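Long-range contacts in CRISPR protein (Archaeoglobus fulgidus, PDB 4MJK), which probably acts as the Cas5 subunit of a type I-A Cascade, the RNA-guided CRISPR complex that recognises foreign nucleic acid: residues Pro32-Leu37 / Val200-Phe205; Phe180-Gly185 / Ala225-Ile230; Lys127-Leu132 / Gly256-Ile261. All blocks are in the same frame, centred on the assembly; numbering follows the deposited sequence.

Contact 1 of 3, residues Pro32-Leu37 / Val200-Phe205; sequences PPTTFL and VYLNPF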
loop_
_atom_site.group_PDB
_atom_site.type_symbol
_atom_site.label_atom_id
_atom_site.label_comp_id
_atom_site.label_asym_id
_atom_site.label_seq_id
_atom_site.Cartn_x
_atom_site.Cartn_y
_atom_site.Cartn_z
ATOM N N PRO A 32 -5.105 -8.709 12.540
ATOM C CA PRO A 32 -5.588 -9.421 13.733
ATOM C C PRO A 32 -5.303 -10.920 13.671
ATOM O O PRO A 32 -5.235 -11.497 12.583
ATOM C CB PRO A 32 -7.098 -9.159 13.712
ATOM C CG PRO A 32 -7.227 -7.834 12.963
ATOM C CD PRO A 32 -6.168 -7.911 11.890
ATOM N N PRO A 33 -5.116 -11.552 14.837
ATOM C CA PRO A 33 -4.841 -12.994 14.846
ATOM C C PRO A 33 -5.996 -13.841 14.283
ATOM O O PRO A 33 -5.722 -14.880 13.693
ATOM C CB PRO A 33 -4.569 -13.306 16.334
ATOM C CG PRO A 33 -5.160 -12.171 17.094
ATOM C CD PRO A 33 -5.042 -10.960 16.182
ATOM N N THR A 34 -7.250 -13.421 14.435
ATOM C CA THR A 34 -8.315 -14.196 13.790
ATOM C C THR A 34 -8.254 -14.044 12.271
ATOM O O THR A 34 -8.709 -14.925 11.534
ATOM C CB THR A 34 -9.725 -13.854 14.283
ATOM O OG1 THR A 34 -9.944 -12.439 14.205
ATOM C CG2 THR A 34 -9.906 -14.315 15.734
ATOM N N THR A 35 -7.693 -12.925 11.810
ATOM C CA THR A 35 -7.525 -12.705 10.374
ATOM C C THR A 35 -6.468 -13.654 9.805
ATOM O O THR A 35 -6.665 -14.264 8.746
ATOM C CB THR A 35 -7.204 -11.227 10.058
ATOM O OG1 THR A 35 -8.297 -10.406 10.506
ATOM C CG2 THR A 35 -7.012 -11.008 8.560
ATOM N N PHE A 36 -5.355 -13.791 10.520
ATOM C CA PHE A 36 -4.319 -14.739 10.145
ATOM C C PHE A 36 -4.862 -16.160 10.186
ATOM O O PHE A 36 -4.614 -16.950 9.272
ATOM C CB PHE A 36 -3.113 -14.643 11.082
ATOM C CG PHE A 36 -1.985 -15.535 10.677
ATOM C CD1 PHE A 36 -1.008 -15.082 9.797
ATOM C CD2 PHE A 36 -1.925 -16.844 11.125
ATOM C CE1 PHE A 36 0.023 -15.906 9.400
ATOM C CE2 PHE A 36 -0.890 -17.673 10.730
ATOM C CZ PHE A 36 0.080 -17.211 9.864
ATOM N N LEU A 37 -5.601 -16.490 11.247
ATOM C CA LEU A 37 -6.205 -17.825 11.352
ATOM C C LEU A 37 -7.226 -18.083 10.244
ATOM O O LEU A 37 -7.328 -19.195 9.751
ATOM C CB LEU A 37 -6.852 -18.045 12.726
ATOM C CG LEU A 37 -5.863 -18.235 13.881
ATOM C CD1 LEU A 37 -6.590 -18.282 15.204
ATOM C CD2 LEU A 37 -4.999 -19.495 13.691
ATOM N N VAL A 200 -6.468 -4.006 20.528
ATOM C CA VAL A 200 -7.526 -4.940 20.936
ATOM C C VAL A 200 -8.068 -5.696 19.740
ATOM O O VAL A 200 -8.492 -5.076 18.756
ATOM C CB VAL A 200 -8.699 -4.225 21.647
ATOM C CG1 VAL A 200 -9.783 -5.240 22.034
ATOM C CG2 VAL A 200 -8.181 -3.465 22.872
ATOM N N TYR A 201 -8.055 -7.029 19.832
ATOM C CA TYR A 201 -8.465 -7.909 18.729
ATOM C C TYR A 201 -9.615 -8.812 19.156
ATOM O O TYR A 201 -9.856 -8.987 20.347
ATOM C CB TYR A 201 -7.311 -8.844 18.340
ATOM C CG TYR A 201 -6.024 -8.165 17.898
ATOM C CD1 TYR A 201 -4.851 -8.309 18.633
ATOM C CD2 TYR A 201 -5.982 -7.394 16.744
ATOM C CE1 TYR A 201 -3.675 -7.696 18.233
ATOM C CE2 TYR A 201 -4.813 -6.772 16.334
ATOM C CZ TYR A 201 -3.657 -6.930 17.082
ATOM O OH TYR A 201 -2.480 -6.315 16.688
ATOM N N LEU A 202 -10.299 -9.418 18.186
ATOM C CA LEU A 202 -11.124 -10.590 18.468
ATOM C C LEU A 202 -10.263 -11.724 19.053
ATOM O O LEU A 202 -9.141 -11.995 18.593
ATOM C CB LEU A 202 -11.878 -11.056 17.214
ATOM C CG LEU A 202 -12.867 -10.054 16.596
ATOM C CD1 LEU A 202 -13.483 -10.587 15.302
ATOM C CD2 LEU A 202 -13.964 -9.668 17.599
ATOM N N ASN A 203 -10.784 -12.375 20.087
ATOM C CA ASN A 203 -10.052 -13.424 20.784
ATOM C C ASN A 203 -9.887 -14.657 19.891
ATOM O O ASN A 203 -10.873 -15.215 19.412
ATOM C CB ASN A 203 -10.789 -13.758 22.094
ATOM C CG ASN A 203 -10.065 -14.782 22.944
ATOM O OD1 ASN A 203 -8.950 -15.191 22.643
ATOM N ND2 ASN A 203 -10.705 -15.195 24.030
ATOM N N PRO A 204 -8.636 -15.077 19.632
ATOM C CA PRO A 204 -8.491 -16.225 18.728
ATOM C C PRO A 204 -8.600 -17.561 19.464
ATOM O O PRO A 204 -8.636 -18.606 18.826
ATOM C CB PRO A 204 -7.073 -16.051 18.186
ATOM C CG PRO A 204 -6.325 -15.421 19.337
ATOM C CD PRO A 204 -7.332 -14.499 20.012
ATOM N N PHE A 205 -8.624 -17.523 20.789
ATOM C CA PHE A 205 -8.626 -18.745 21.583
ATOM C C PHE A 205 -10.048 -19.226 21.789
ATOM O O PHE A 205 -10.909 -18.473 22.246
ATOM C CB PHE A 205 -7.935 -18.518 22.922
ATOM C CG PHE A 205 -6.516 -18.083 22.790
ATOM C CD1 PHE A 205 -5.572 -18.929 22.224
ATOM C CD2 PHE A 205 -6.121 -16.831 23.206
ATOM C CE1 PHE A 205 -4.259 -18.530 22.079
ATOM C CE2 PHE A 205 -4.806 -16.425 23.057
ATOM C CZ PHE A 205 -3.878 -17.281 22.496
HETATM O O HOH W 1 -8.514 -11.141 16.070
#

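Contact 2 of 3, residues Phe180-Gly185 / Ala225-Ile230; sequences FPAEDG and AVLYRI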
loop_
_atom_site.group_PDB
_atom_site.type_symbol
_atom_site.label_atom_id
_atom_site.label_comp_id
_atom_site.label_asym_id
_atom_site.label_seq_id
_atom_site.Cartn_x
_atom_site.Cartn_y
_atom_site.Cartn_z
ATOM N N PHE A 180 2.098 -10.281 22.512
ATOM C CA PHE A 180 1.535 -11.198 23.485
ATOM C C PHE A 180 0.245 -10.666 24.079
ATOM O O PHE A 180 0.046 -9.460 24.170
ATOM C CB PHE A 180 2.540 -11.468 24.602
ATOM C CG PHE A 180 3.045 -10.222 25.286
ATOM C CD1 PHE A 180 4.159 -9.543 24.791
ATOM C CD2 PHE A 180 2.413 -9.736 26.433
ATOM C CE1 PHE A 180 4.636 -8.414 25.417
ATOM C CE2 PHE A 180 2.891 -8.598 27.075
ATOM C CZ PHE A 180 3.996 -7.935 26.560
ATOM N N PRO A 181 -0.633 -11.573 24.513
ATOM C CA PRO A 181 -1.865 -11.112 25.156
ATOM C C PRO A 181 -1.543 -10.500 26.519
ATOM O O PRO A 181 -0.738 -11.033 27.287
ATOM C CB PRO A 181 -2.698 -12.392 25.289
ATOM C CG PRO A 181 -1.699 -13.498 25.307
ATOM C CD PRO A 181 -0.504 -13.044 24.504
ATOM N N ALA A 182 -2.158 -9.367 26.810
ATOM C CA ALA A 182 -1.868 -8.644 28.040
ATOM C C ALA A 182 -3.057 -8.747 28.989
ATOM O O ALA A 182 -3.801 -7.794 29.163
ATOM C CB ALA A 182 -1.562 -7.172 27.726
ATOM N N GLU A 183 -3.251 -9.909 29.586
ATOM C CA GLU A 183 -4.367 -10.096 30.513
ATOM C C GLU A 183 -3.802 -10.490 31.873
ATOM O O GLU A 183 -2.600 -10.697 32.012
ATOM C CB GLU A 183 -5.333 -11.162 29.990
ATOM C CG GLU A 183 -5.907 -10.866 28.596
ATOM C CD GLU A 183 -6.889 -9.690 28.577
ATOM O OE1 GLU A 183 -7.261 -9.180 29.665
ATOM O OE2 GLU A 183 -7.293 -9.272 27.465
ATOM N N ASP A 184 -4.654 -10.594 32.883
ATOM C CA ASP A 184 -4.156 -10.895 34.223
ATOM C C ASP A 184 -3.410 -12.217 34.207
ATOM O O ASP A 184 -3.906 -13.216 33.681
ATOM C CB ASP A 184 -5.292 -10.922 35.248
ATOM C CG ASP A 184 -4.843 -10.455 36.622
ATOM O OD1 ASP A 184 -3.810 -10.950 37.117
ATOM O OD2 ASP A 184 -5.514 -9.576 37.202
ATOM N N GLY A 185 -2.205 -12.213 34.771
ATOM C CA GLY A 185 -1.339 -13.377 34.721
ATOM C C GLY A 185 -0.129 -13.096 33.854
ATOM O O GLY A 185 0.892 -13.792 33.921
ATOM N N ALA A 225 -13.089 -10.353 23.116
ATOM C CA ALA A 225 -11.938 -9.539 22.724
ATOM C C ALA A 225 -10.737 -9.768 23.646
ATOM O O ALA A 225 -10.905 -10.099 24.813
ATOM C CB ALA A 225 -12.311 -8.082 22.735
ATOM N N VAL A 226 -9.528 -9.545 23.129
ATOM C CA VAL A 226 -8.317 -9.707 23.920
ATOM C C VAL A 226 -7.380 -8.510 23.691
ATOM O O VAL A 226 -7.242 -8.025 22.571
ATOM C CB VAL A 226 -7.579 -11.026 23.556
ATOM C CG1 VAL A 226 -7.236 -11.060 22.069
ATOM C CG2 VAL A 226 -6.321 -11.183 24.374
ATOM N N LEU A 227 -6.760 -8.036 24.760
ATOM C CA LEU A 227 -5.787 -6.959 24.681
ATOM C C LEU A 227 -4.398 -7.545 24.437
ATOM O O LEU A 227 -3.994 -8.453 25.156
ATOM C CB LEU A 227 -5.795 -6.176 25.994
ATOM C CG LEU A 227 -4.742 -5.069 26.100
ATOM C CD1 LEU A 227 -5.001 -3.967 25.092
ATOM C CD2 LEU A 227 -4.683 -4.514 27.523
ATOM N N TYR A 228 -3.685 -7.046 23.419
ATOM C CA TYR A 228 -2.318 -7.492 23.128
ATOM C C TYR A 228 -1.344 -6.342 23.267
ATOM O O TYR A 228 -1.694 -5.193 22.979
ATOM C CB TYR A 228 -2.198 -7.982 21.674
ATOM C CG TYR A 228 -2.264 -9.478 21.478
ATOM C CD1 TYR A 228 -3.414 -10.178 21.763
ATOM C CD2 TYR A 228 -1.160 -10.187 20.997
ATOM C CE1 TYR A 228 -3.487 -11.551 21.576
ATOM C CE2 TYR A 228 -1.222 -11.558 20.794
ATOM C CZ TYR A 228 -2.391 -12.236 21.090
ATOM O OH TYR A 228 -2.462 -13.609 20.906
ATOM N N ARG A 229 -0.114 -6.653 23.664
ATOM C CA ARG A 229 0.992 -5.727 23.484
ATOM C C ARG A 229 1.656 -6.145 22.174
ATOM O O ARG A 229 1.768 -7.334 21.899
ATOM C CB ARG A 229 1.989 -5.799 24.642
ATOM C CG ARG A 229 1.396 -5.417 25.989
ATOM C CD ARG A 229 0.820 -3.993 26.014
ATOM N NE ARG A 229 1.792 -2.926 25.748
ATOM C CZ ARG A 229 2.454 -2.252 26.690
ATOM N NH1 ARG A 229 2.276 -2.541 27.976
ATOM N NH2 ARG A 229 3.295 -1.283 26.354
ATOM N N ILE A 230 2.041 -5.171 21.354
ATOM C CA ILE A 230 2.575 -5.452 20.021
ATOM C C ILE A 230 3.844 -4.647 19.813
ATOM O O ILE A 230 3.903 -3.464 20.179
ATOM C CB ILE A 230 1.554 -5.092 18.893
ATOM C CG1 ILE A 230 1.022 -3.668 19.082
ATOM C CG2 ILE A 230 0.379 -6.084 18.899
ATOM C CD1 ILE A 230 0.166 -3.136 17.933
#

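Contact 3 of 3, residues Lys127-Leu132 / Gly256-Ile261; sequences KIRWFL and GGEVVI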
loop_
_atom_site.group_PDB
_atom_site.type_symbol
_atom_site.label_atom_id
_atom_site.label_comp_id
_atom_site.label_asym_id
_atom_site.label_seq_id
_atom_site.Cartn_x
_atom_site.Cartn_y
_atom_site.Cartn_z
ATOM N N LYS A 127 8.090 -7.627 5.717
ATOM C CA LYS A 127 7.879 -8.981 6.197
ATOM C C LYS A 127 7.487 -9.018 7.672
ATOM O O LYS A 127 7.993 -8.238 8.472
ATOM C CB LYS A 127 9.157 -9.810 6.012
ATOM C CG LYS A 127 9.454 -10.165 4.560
ATOM C CD LYS A 127 10.631 -11.137 4.473
ATOM C CE LYS A 127 11.901 -10.502 5.022
ATOM N NZ LYS A 127 12.967 -11.519 5.322
ATOM N N ILE A 128 6.589 -9.938 8.007
ATOM C CA ILE A 128 6.191 -10.190 9.392
ATOM C C ILE A 128 6.340 -11.682 9.684
ATOM O O ILE A 128 6.043 -12.504 8.819
ATOM C CB ILE A 128 4.702 -9.777 9.633
ATOM C CG1 ILE A 128 4.533 -8.266 9.423
ATOM C CG2 ILE A 128 4.257 -10.194 11.052
ATOM C CD1 ILE A 128 3.096 -7.785 9.530
ATOM N N ARG A 129 6.829 -12.028 10.875
ATOM C CA ARG A 129 6.930 -13.425 11.282
ATOM C C ARG A 129 5.864 -13.767 12.325
ATOM O O ARG A 129 5.725 -13.056 13.335
ATOM C CB ARG A 129 8.327 -13.735 11.844
ATOM C CG ARG A 129 8.476 -15.195 12.341
ATOM C CD ARG A 129 9.923 -15.537 12.774
ATOM N NE ARG A 129 10.862 -15.336 11.671
ATOM C CZ ARG A 129 12.145 -15.024 11.827
ATOM N NH1 ARG A 129 12.647 -14.880 13.043
ATOM N NH2 ARG A 129 12.928 -14.851 10.770
ATOM N N TRP A 130 5.122 -14.844 12.083
ATOM C CA TRP A 130 4.172 -15.369 13.063
ATOM C C TRP A 130 4.742 -16.609 13.740
ATOM O O TRP A 130 5.451 -17.408 13.116
ATOM C CB TRP A 130 2.835 -15.733 12.416
ATOM C CG TRP A 130 1.842 -14.606 12.361
ATOM C CD1 TRP A 130 0.871 -14.311 13.280
ATOM C CD2 TRP A 130 1.713 -13.635 11.315
ATOM N NE1 TRP A 130 0.145 -13.207 12.870
ATOM C CE2 TRP A 130 0.647 -12.774 11.669
ATOM C CE3 TRP A 130 2.401 -13.409 10.122
ATOM C CZ2 TRP A 130 0.256 -11.694 10.867
ATOM C CZ3 TRP A 130 1.996 -12.342 9.309
ATOM C CH2 TRP A 130 0.942 -11.494 9.692
ATOM N N PHE A 131 4.430 -16.757 15.024
ATOM C CA PHE A 131 4.832 -17.917 15.802
ATOM C C PHE A 131 3.539 -18.416 16.423
ATOM O O PHE A 131 2.953 -17.750 17.294
ATOM C CB PHE A 131 5.867 -17.492 16.865
ATOM C CG PHE A 131 6.461 -18.631 17.673
ATOM C CD1 PHE A 131 6.133 -19.949 17.415
ATOM C CD2 PHE A 131 7.364 -18.359 18.697
ATOM C CE1 PHE A 131 6.693 -20.988 18.172
ATOM C CE2 PHE A 131 7.938 -19.400 19.450
ATOM C CZ PHE A 131 7.593 -20.709 19.181
ATOM N N LEU A 132 3.071 -19.562 15.928
ATOM C CA LEU A 132 1.847 -20.187 16.400
ATOM C C LEU A 132 2.205 -21.469 17.134
ATOM O O LEU A 132 3.146 -22.175 16.743
ATOM C CB LEU A 132 0.905 -20.515 15.231
ATOM C CG LEU A 132 0.056 -19.346 14.695
ATOM C CD1 LEU A 132 0.942 -18.326 14.009
ATOM C CD2 LEU A 132 -1.029 -19.840 13.736
ATOM N N GLY A 256 14.269 -22.644 20.708
ATOM C CA GLY A 256 15.525 -21.938 20.555
ATOM C C GLY A 256 15.370 -20.569 21.176
ATOM O O GLY A 256 14.934 -20.454 22.321
ATOM N N GLY A 257 15.704 -19.524 20.427
ATOM C CA GLY A 257 15.586 -18.174 20.951
ATOM C C GLY A 257 14.196 -17.560 20.829
ATOM O O GLY A 257 13.938 -16.502 21.394
ATOM N N GLU A 258 13.301 -18.212 20.096
ATOM C CA GLU A 258 11.980 -17.641 19.843
ATOM C C GLU A 258 11.046 -17.965 20.998
ATOM O O GLU A 258 10.860 -19.135 21.347
ATOM C CB GLU A 258 11.387 -18.190 18.550
ATOM C CG GLU A 258 12.339 -18.187 17.339
ATOM C CD GLU A 258 12.745 -16.783 16.896
ATOM O OE1 GLU A 258 11.857 -15.920 16.718
ATOM O OE2 GLU A 258 13.961 -16.543 16.720
ATOM N N VAL A 259 10.456 -16.932 21.584
ATOM C CA VAL A 259 9.544 -17.113 22.708
ATOM C C VAL A 259 8.207 -16.424 22.461
ATOM O O VAL A 259 8.154 -15.242 22.148
ATOM C CB VAL A 259 10.139 -16.561 24.018
ATOM C CG1 VAL A 259 9.197 -16.848 25.196
ATOM C CG2 VAL A 259 11.517 -17.164 24.275
ATOM N N VAL A 260 7.117 -17.164 22.591
ATOM C CA VAL A 260 5.823 -16.534 22.462
ATOM C C VAL A 260 4.938 -16.884 23.662
ATOM O O VAL A 260 4.978 -17.994 24.174
ATOM C CB VAL A 260 5.138 -16.920 21.142
ATOM C CG1 VAL A 260 4.758 -18.413 21.132
ATOM C CG2 VAL A 260 3.935 -16.033 20.907
ATOM N N ILE A 261 4.146 -15.922 24.105
ATOM C CA ILE A 261 3.289 -16.120 25.269
ATOM C C ILE A 261 1.896 -16.543 24.822
ATOM O O ILE A 261 1.315 -15.933 23.928
ATOM C CB ILE A 261 3.199 -14.830 26.106
ATOM C CG1 ILE A 261 4.571 -14.461 26.663
ATOM C CG2 ILE A 261 2.202 -14.987 27.267
ATOM C CD1 ILE A 261 4.656 -13.016 27.102
#

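Contact 1 of 3, residues Pro32-Leu37 / Val200-Phe205
One water ties Thr34 to Leu202: the water donates to Leu202 O at 2.7 Å and its oxygen accepts from Thr34 N at 3.1 Å. It thereby serves a backbone N-H in the first turn of helix 33-46, where no carbonyl from a preceding turn is available. Beside this bridge the side chains of Thr34 and Leu202 cross at about a right angle, and Thr34 CG2 reaches on to Pro204 CA, 3.8 Å away. The Tyr201 ring meets two prolines. Pro33 CD lies over one face, 3.7 Å from the ring centroid and 21° off its normal, while Pro32 approaches obliquely, its CB 3.7 Å from Tyr201 CD2. With CG beside the backbone N (chi1 -59°), Tyr201 turns its ring against Pro32 and Pro33 at the start of the helix, and its hydroxyl is bonded to Glu199. Without the ring, as with an alanine here, Pro33 CD is likely to lose its aromatic face and Glu199 its hydroxyl partner. Further on, Leu37 CD1 packs against Pro204 CB at 3.8 Å. An Asx turn, Phe205 N to Asn203 OD1 at 3.0 Å, shapes the chain around that proline. With no direct hydrogen bond between the segments, the join of helix and strand end rests on apolar and CH-pi packing, and its polar link runs through a water.

Contact 2 of 3, residues Phe180-Gly185 / Ala225-Ile230
Phe180 and Arg229 lie side by side and point the same way, the aliphatic start of the arginine running along one face of the phenylalanine ring. Arg229 CB sits over that face, 3.8 Å from the centroid of the Phe180 ring and 24° off the normal, displaced toward the rim at CZ. The rotation that brings the ring there places Phe180 CG between its backbone N and carbonyl carbon (chi1 55°). Beyond CG the arginine bends away, and its guanidinium, 37° from the plane of the Phe180 ring, bonds to the carbonyls of Trp196 and Glu197 and makes a cation-pi contact with Phe198. Tyr228 and Pro181 are likewise aligned. The peptide linking Phe180 to Pro181 crosses one face of the tyrosine, with Pro181 N over the ring centre, and Pro181 CB is 3.9 Å from Tyr228 CE1. Phe180 and Arg229 form an antiparallel hydrogen-bonded pair, Phe180 N to Arg229 O at 3.0 Å and Arg229 N to Phe180 O at 2.9 Å. Pro181, which has no N-H to give, falls opposite Tyr228 in a non-hydrogen-bonded pair. Ala182 N then reaches Leu227 O at a short 2.6 Å. Next, a side chain takes over from the backbone: Glu183, bent at chi2, offers OE2 to Leu227 N at 3.0 Å in a nearly straight bond. The same oxygen forms a salt bridge with Lys223. Strand 225-231 is thus the middle of a three-stranded antiparallel sheet, with 180-181 along one edge and 196-202 along the other. Phe180 packs on strands 186-193 and 241-246, whereas Tyr228 is turned to strand 66-73, meeting the Trp71 ring and bonding to Ile69 O.

Contact 3 of 3, residues Lys127-Leu132 / Gly256-Ile261
Phe131 and Val260 make the tight part of this contact, crossing obliquely so that a methyl group rests on an aromatic face. Val260 CG1 lies 3.8 Å from the centroid of the Phe131 ring and only 18° off its normal, shifted toward CD2, from which it is 3.6 Å away. The ring reaches across because CG stands opposite the backbone N (chi1 -175°), extending the side chain from its strand; the valine answers with CG1 placed between its own N and carbonyl carbon. At its rim the ring meets another neighbour: Glu258 O approaches near the ring plane, 3.5 Å from Phe131 CE2, and Glu258 CB is 3.8 Å from the same carbon. Tyr178 adds an edge-to-face contact with Phe131, so the phenylalanine is held by aliphatic, backbone and aromatic groups together. The charged side, where both residues are partly exposed, is much looser. Arg129 NH1 and Glu258 OE1 stand 3.9 Å apart in a long salt bridge. The oxygen lies at the guanidinium edge, but the guanidinium and carboxylate planes are turned 76° against each other, so the two groups do not meet as a flat, two-pronged pair. Each has other partners: Arg129 NE pairs with Asp7, and Glu258 OE1 binds both Lys72 and the Tyr178 hydroxyl. Their mutual attraction is therefore probably a minor share of what fixes either one. The segment axes come within 8.0 Å of each other. Strand 127-134 pairs with 2-10 and 66-73 in the six-stranded antiparallel sheet, while 258-263 is one of its two edge strands, next to 250-255. Side chains of 258-263 meet both 127-134 and the other edge strand, 66-73, where Val260 touches Ala68, consistent with a strongly curved sheet.

In the fold
Contacts 1 and 2 lie with centres about 12 Å apart and share the small sheet: strands 196-202 and 225-231 are neighbours there, with a probable hydrogen bond from Val226 N to Tyr201 O of 2.9 Å. Contact 3, about 16 Å from the centre of each, belongs to the large sheet. It meets contact 1 where Phe36 stacks on Trp130, Phe36 CD1 being 3.4 Å from Trp130 CE2, and contact 2 where Phe180 CB is 3.6 Å from Ile261 CD1. Helix 33-46 thus packs on the large sheet and touches the small one, while strands 180-181 and 258-263 meet directly, bringing an edge of the small sheet against an edge of the large one.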